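Local atomic coordinates of Esterase/lipase (Lactobacillus rhamnosus, PDB entry 4N5H), a protein that probably hydrolyses carboxylic esters, and may also transfer acyl groups, as a serine esterase of the alpha/beta-hydrolase fold. Residues A[223-237]-A[249-263]. The protein carries 1 engineered substitution. Residues are numbered along the deposited sequence; the frame is centred on the assembly and turned at random. Where two conformers were deposited one is given.
Sequences FSQVVKGLDLPPFML and SQALLKVFDANHVTY
F256 reaches from its helix into a cluster with F223 and F235, the tightly packed heart of this contact. CE1 of F256 lies over one face of the F235 ring, offset toward the rim, and F256 CZ comes within 3.7 Å of F235 CB; the two planes are inclined at 53°. F223 CE2 comes to F256 CE1 at 3.7 Å, with the ring planes almost perpendicular. With chi1 at 179°, CG of F223 stands opposite the backbone N, and the ring points toward helix 246-258, where F223 CD2 touches L252 CD1 at 3.5 Å and V255 CG1 a little farther off. Deeper along the strand, L237 CD2 packs against L253 CD2 at 3.6 Å.

Strand 235-240, helix 246-258 and strand 263-268 form a beta-alpha-beta unit of the alpha/beta-hydrolase sheet, and the segments contain its first strand's start, most of its helix and the entry to its second strand. Parallel pairing begins with F235 N donating to T262 O (2.9 Å, N-H...O angle 167°), while Y263 CA makes a CA-H...O contact with F235 O. A Schellman motif with H260 at C-prime ends the helix and turns the chain toward this pairing.

Around the helix end and the turn 227-230 the contact becomes more open, and waters bridge the two segments. The N259 amide leans on V227 CG1, its ND2 donating to V255 O (3.0 Å). One water connects this ND2 with S224 O, a second joins N259 OD1 to G229 N, and a third, beside the strand pairing, links P233 O with T262 N.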
loop_
_atom_site.group_PDB
_atom_site.type_symbol
_atom_site.label_atom_id
_atom_site.label_comp_id
_atom_site.label_asym_id
_atom_site.label_seq_id
_atom_site.Cartn_x
_atom_site.Cartn_y
_atom_site.Cartn_z
ATOM N N PHE A 223 -34.015 13.422 20.376
ATOM C CA PHE A 223 -35.131 12.944 19.546
ATOM C C PHE A 223 -36.479 13.138 20.215
ATOM O O PHE A 223 -37.464 13.443 19.553
ATOM C CB PHE A 223 -34.896 11.467 19.164
ATOM C CG PHE A 223 -35.965 10.886 18.340
ATOM C CD1 PHE A 223 -35.988 11.128 16.997
ATOM C CD2 PHE A 223 -36.889 10.024 18.891
ATOM C CE1 PHE A 223 -36.979 10.625 16.180
ATOM C CE2 PHE A 223 -37.867 9.472 18.099
ATOM C CZ PHE A 223 -37.910 9.788 16.735
ATOM N N SER A 224 -36.557 12.882 21.514
ATOM C CA SER A 224 -37.794 13.024 22.241
ATOM C C SER A 224 -38.340 14.466 22.130
ATOM O O SER A 224 -39.523 14.645 22.373
ATOM C CB SER A 224 -37.578 12.696 23.701
ATOM O OG SER A 224 -36.560 13.437 24.343
ATOM N N GLN A 225 -37.460 15.458 21.849
ATOM C CA GLN A 225 -37.897 16.868 21.683
ATOM C C GLN A 225 -38.301 17.190 20.300
ATOM O O GLN A 225 -39.077 18.105 20.110
ATOM C CB GLN A 225 -36.814 17.816 22.115
ATOM C CG GLN A 225 -36.543 17.821 23.564
ATOM C CD GLN A 225 -35.232 18.375 23.938
ATOM O OE1 GLN A 225 -34.199 18.138 23.342
ATOM N NE2 GLN A 225 -35.246 19.122 25.054
ATOM N N VAL A 226 -37.792 16.503 19.257
ATOM C CA VAL A 226 -38.208 16.804 17.895
ATOM C C VAL A 226 -39.289 15.892 17.315
ATOM O O VAL A 226 -39.881 16.214 16.314
ATOM C CB VAL A 226 -36.939 16.850 16.959
ATOM C CG1 VAL A 226 -36.046 18.029 17.332
ATOM C CG2 VAL A 226 -36.127 15.588 17.077
ATOM N N VAL A 227 -39.598 14.792 17.997
ATOM C CA VAL A 227 -40.532 13.794 17.510
ATOM C C VAL A 227 -42.006 14.239 17.586
ATOM O O VAL A 227 -42.842 13.786 16.787
ATOM C CB VAL A 227 -40.345 12.442 18.280
ATOM C CG1 VAL A 227 -40.737 12.571 19.750
ATOM C CG2 VAL A 227 -41.133 11.357 17.645
ATOM N N LYS A 228 -42.268 15.162 18.489
ATOM C CA LYS A 228 -43.667 15.475 18.956
ATOM C C LYS A 228 -44.498 15.975 17.822
ATOM O O LYS A 228 -44.115 16.938 17.133
ATOM C CB LYS A 228 -43.623 16.527 20.057
ATOM C CG LYS A 228 -42.802 16.106 21.286
ATOM C CD LYS A 228 -42.698 17.194 22.364
ATOM C CE LYS A 228 -42.332 18.608 21.807
ATOM N NZ LYS A 228 -40.957 19.201 22.097
ATOM N N GLY A 229 -45.572 15.264 17.504
ATOM C CA GLY A 229 -46.622 15.796 16.657
ATOM C C GLY A 229 -46.477 15.497 15.194
ATOM O O GLY A 229 -47.158 16.072 14.388
ATOM N N LEU A 230 -45.491 14.644 14.809
ATOM C CA LEU A 230 -45.159 14.545 13.424
ATOM C C LEU A 230 -45.510 13.214 12.891
ATOM O O LEU A 230 -45.460 12.209 13.644
ATOM C CB LEU A 230 -43.640 14.735 13.268
ATOM C CG LEU A 230 -43.075 16.065 13.666
ATOM C CD1 LEU A 230 -41.559 16.020 13.440
ATOM C CD2 LEU A 230 -43.693 17.218 12.880
ATOM N N ASP A 231 -45.827 13.144 11.614
ATOM C CA ASP A 231 -46.023 11.864 10.993
ATOM C C ASP A 231 -44.694 11.510 10.330
ATOM O O ASP A 231 -44.216 12.188 9.397
ATOM C CB ASP A 231 -47.119 11.894 9.963
ATOM C CG ASP A 231 -48.513 11.947 10.581
ATOM O OD1 ASP A 231 -48.700 11.667 11.787
ATOM O OD2 ASP A 231 -49.405 12.261 9.798
ATOM N N LEU A 232 -44.113 10.455 10.852
ATOM C CA LEU A 232 -42.711 10.055 10.525
ATOM C C LEU A 232 -42.682 8.807 9.634
ATOM O O LEU A 232 -43.550 7.953 9.663
ATOM C CB LEU A 232 -41.881 9.857 11.836
ATOM C CG LEU A 232 -41.650 11.117 12.642
ATOM C CD1 LEU A 232 -41.073 10.784 13.977
ATOM C CD2 LEU A 232 -40.711 12.183 11.961
ATOM N N PRO A 233 -41.539 8.622 8.933
ATOM C CA PRO A 233 -41.330 7.338 8.354
ATOM C C PRO A 233 -41.176 6.252 9.421
ATOM O O PRO A 233 -40.879 6.537 10.607
ATOM C CB PRO A 233 -39.978 7.528 7.577
ATOM C CG PRO A 233 -39.370 8.702 8.147
ATOM C CD PRO A 233 -40.387 9.520 8.846
ATOM N N PRO A 234 -41.163 5.009 8.959
ATOM C CA PRO A 234 -40.798 3.921 9.856
ATOM C C PRO A 234 -39.276 3.931 10.176
ATOM O O PRO A 234 -38.500 4.458 9.378
ATOM C CB PRO A 234 -41.122 2.665 9.093
ATOM C CG PRO A 234 -41.615 3.134 7.793
ATOM C CD PRO A 234 -41.409 4.568 7.608
ATOM N N PHE A 235 -38.980 3.487 11.390
ATOM C CA PHE A 235 -37.632 3.391 11.940
ATOM C C PHE A 235 -37.247 1.947 12.104
ATOM O O PHE A 235 -38.092 1.017 12.229
ATOM C CB PHE A 235 -37.480 4.063 13.256
ATOM C CG PHE A 235 -37.416 5.590 13.150
ATOM C CD1 PHE A 235 -38.529 6.344 12.821
ATOM C CD2 PHE A 235 -36.218 6.287 13.369
ATOM C CE1 PHE A 235 -38.449 7.738 12.718
ATOM C CE2 PHE A 235 -36.189 7.645 13.302
ATOM C CZ PHE A 235 -37.261 8.386 12.937
ATOM N N MET A 236 -35.922 1.708 12.098
ATOM C CA MET A 236 -35.390 0.375 12.480
ATOM C C MET A 236 -34.251 0.592 13.456
ATOM O O MET A 236 -33.300 1.398 13.152
ATOM C CB MET A 236 -34.911 -0.383 11.270
ATOM C CG MET A 236 -34.363 -1.755 11.578
ATOM S SD MET A 236 -33.792 -2.598 10.110
ATOM C CE MET A 236 -33.236 -4.158 10.839
ATOM N N LEU A 237 -34.320 -0.018 14.615
ATOM C CA LEU A 237 -33.353 0.203 15.651
ATOM C C LEU A 237 -32.493 -1.050 15.759
ATOM O O LEU A 237 -33.012 -2.134 16.003
ATOM C CB LEU A 237 -33.996 0.496 17.001
ATOM C CG LEU A 237 -33.096 0.612 18.189
ATOM C CD1 LEU A 237 -32.103 1.772 17.963
ATOM C CD2 LEU A 237 -33.944 0.848 19.462
ATOM N N SER A 249 -30.472 3.005 23.448
ATOM C CA SER A 249 -31.433 2.268 22.711
ATOM C C SER A 249 -32.690 1.966 23.559
ATOM O O SER A 249 -33.817 2.090 23.076
ATOM C CB SER A 249 -30.819 0.932 22.172
ATOM O OG SER A 249 -29.934 1.164 21.088
ATOM N N GLN A 250 -32.482 1.584 24.815
ATOM C CA GLN A 250 -33.639 1.367 25.723
ATOM C C GLN A 250 -34.456 2.666 25.878
ATOM O O GLN A 250 -35.676 2.621 25.825
ATOM C CB GLN A 250 -33.211 0.900 27.106
ATOM C CG GLN A 250 -32.531 -0.468 27.037
ATOM C CD GLN A 250 -32.199 -0.998 28.421
ATOM O OE1 GLN A 250 -31.343 -0.486 29.131
ATOM N NE2 GLN A 250 -32.842 -2.071 28.758
ATOM N N ALA A 251 -33.796 3.767 26.057
ATOM C CA ALA A 251 -34.467 5.077 26.191
ATOM C C ALA A 251 -35.215 5.409 24.935
ATOM O O ALA A 251 -36.384 5.871 24.978
ATOM C CB ALA A 251 -33.486 6.182 26.515
ATOM N N LEU A 252 -34.585 5.217 23.763
ATOM C CA LEU A 252 -35.281 5.466 22.518
ATOM C C LEU A 252 -36.509 4.632 22.273
ATOM O O LEU A 252 -37.521 5.102 21.742
ATOM C CB LEU A 252 -34.339 5.239 21.309
ATOM C CG LEU A 252 -34.912 5.669 19.998
ATOM C CD1 LEU A 252 -35.386 7.123 20.004
ATOM C CD2 LEU A 252 -33.754 5.571 18.956
ATOM N N LEU A 253 -36.486 3.356 22.685
ATOM C CA LEU A 253 -37.667 2.580 22.496
ATOM C C LEU A 253 -38.906 3.191 23.282
ATOM O O LEU A 253 -40.014 3.173 22.807
ATOM C CB LEU A 253 -37.444 1.158 22.958
ATOM C CG LEU A 253 -36.549 0.272 22.099
ATOM C CD1 LEU A 253 -36.263 -1.000 22.901
ATOM C CD2 LEU A 253 -37.225 0.007 20.805
ATOM N N LYS A 254 -38.650 3.636 24.471
ATOM C CA LYS A 254 -39.686 4.256 25.253
ATOM C C LYS A 254 -40.225 5.502 24.563
ATOM O O LYS A 254 -41.410 5.767 24.576
ATOM C CB LYS A 254 -39.184 4.605 26.663
ATOM C CG LYS A 254 -38.985 3.375 27.507
ATOM C CD LYS A 254 -38.271 3.768 28.793
ATOM C CE LYS A 254 -38.111 2.526 29.626
ATOM N NZ LYS A 254 -36.911 2.766 30.450
ATOM N N VAL A 255 -39.337 6.313 23.990
ATOM C CA VAL A 255 -39.785 7.478 23.158
ATOM C C VAL A 255 -40.591 7.070 21.955
ATOM O O VAL A 255 -41.664 7.668 21.652
ATOM C CB VAL A 255 -38.607 8.353 22.685
ATOM C CG1 VAL A 255 -39.123 9.481 21.805
ATOM C CG2 VAL A 255 -37.808 8.814 23.880
ATOM N N PHE A 256 -40.143 5.987 21.268
ATOM C CA PHE A 256 -40.877 5.457 20.166
ATOM C C PHE A 256 -42.312 5.051 20.600
ATOM O O PHE A 256 -43.308 5.384 19.942
ATOM C CB PHE A 256 -40.211 4.245 19.589
ATOM C CG PHE A 256 -38.960 4.509 18.689
ATOM C CD1 PHE A 256 -38.634 5.760 18.149
ATOM C CD2 PHE A 256 -38.222 3.390 18.255
ATOM C CE1 PHE A 256 -37.538 5.880 17.291
ATOM C CE2 PHE A 256 -37.161 3.530 17.364
ATOM C CZ PHE A 256 -36.846 4.771 16.861
ATOM N N ASP A 257 -42.394 4.333 21.716
ATOM C CA ASP A 257 -43.693 3.802 22.149
ATOM C C ASP A 257 -44.612 4.924 22.517
ATOM O O ASP A 257 -45.761 4.917 22.108
ATOM C CB ASP A 257 -43.479 2.792 23.277
ATOM C CG ASP A 257 -42.867 1.459 22.784
ATOM O OD1 ASP A 257 -43.001 1.118 21.574
ATOM O OD2 ASP A 257 -42.384 0.746 23.665
ATOM N N ALA A 258 -44.095 5.917 23.213
ATOM C CA ALA A 258 -44.922 7.070 23.671
ATOM C C ALA A 258 -45.438 7.939 22.554
ATOM O O ALA A 258 -46.566 8.545 22.633
ATOM C CB ALA A 258 -44.100 7.861 24.621
ATOM N N ASN A 259 -44.714 7.959 21.414
ATOM C CA ASN A 259 -45.063 8.772 20.309
ATOM C C ASN A 259 -45.657 8.020 19.154
ATOM O O ASN A 259 -45.901 8.538 18.067
ATOM C CB ASN A 259 -43.879 9.614 19.888
ATOM C CG ASN A 259 -43.556 10.681 20.859
ATOM O OD1 ASN A 259 -44.173 11.740 20.776
ATOM N ND2 ASN A 259 -42.611 10.466 21.773
ATOM N N HIS A 260 -45.962 6.751 19.356
ATOM C CA HIS A 260 -46.570 5.906 18.297
ATOM C C HIS A 260 -45.790 5.870 16.970
ATOM O O HIS A 260 -46.327 5.839 15.876
ATOM C CB HIS A 260 -48.037 6.292 17.992
ATOM C CG HIS A 260 -48.834 6.450 19.240
ATOM N ND1 HIS A 260 -49.121 5.380 20.059
ATOM C CD2 HIS A 260 -49.262 7.555 19.895
ATOM C CE1 HIS A 260 -49.745 5.811 21.138
ATOM N NE2 HIS A 260 -49.864 7.122 21.048
ATOM N N VAL A 261 -44.475 5.847 17.120
ATOM C CA VAL A 261 -43.567 5.648 15.978
ATOM C C VAL A 261 -43.689 4.239 15.480
ATOM O O VAL A 261 -43.718 3.307 16.326
ATOM C CB VAL A 261 -42.114 5.978 16.455
ATOM C CG1 VAL A 261 -41.119 5.732 15.348
ATOM C CG2 VAL A 261 -42.027 7.433 16.884
ATOM N N THR A 262 -43.717 4.063 14.171
ATOM C CA THR A 262 -43.678 2.753 13.517
ATOM C C THR A 262 -42.222 2.287 13.513
ATOM O O THR A 262 -41.391 3.018 12.975
ATOM C CB THR A 262 -44.253 2.766 12.125
ATOM O OG1 THR A 262 -45.620 3.193 12.252
ATOM C CG2 THR A 262 -44.196 1.419 11.536
ATOM N N TYR A 263 -41.961 1.140 14.129
ATOM C CA TYR A 263 -40.555 0.631 14.148
ATOM C C TYR A 263 -40.455 -0.856 14.188
ATOM O O TYR A 263 -41.385 -1.561 14.614
ATOM C CB TYR A 263 -39.757 1.298 15.269
ATOM C CG TYR A 263 -40.116 0.837 16.625
ATOM C CD1 TYR A 263 -39.482 -0.245 17.204
ATOM C CD2 TYR A 263 -41.168 1.450 17.347
ATOM C CE1 TYR A 263 -39.840 -0.661 18.468
ATOM C CE2 TYR A 263 -41.527 1.028 18.605
ATOM C CZ TYR A 263 -40.870 -0.004 19.178
ATOM O OH TYR A 263 -41.171 -0.503 20.448
HETATM O O HOH W 1 -41.367 12.712 23.298
HETATM O O HOH W 2 -45.830 12.588 19.021
HETATM O O HOH W 3 -43.142 6.276 12.331
#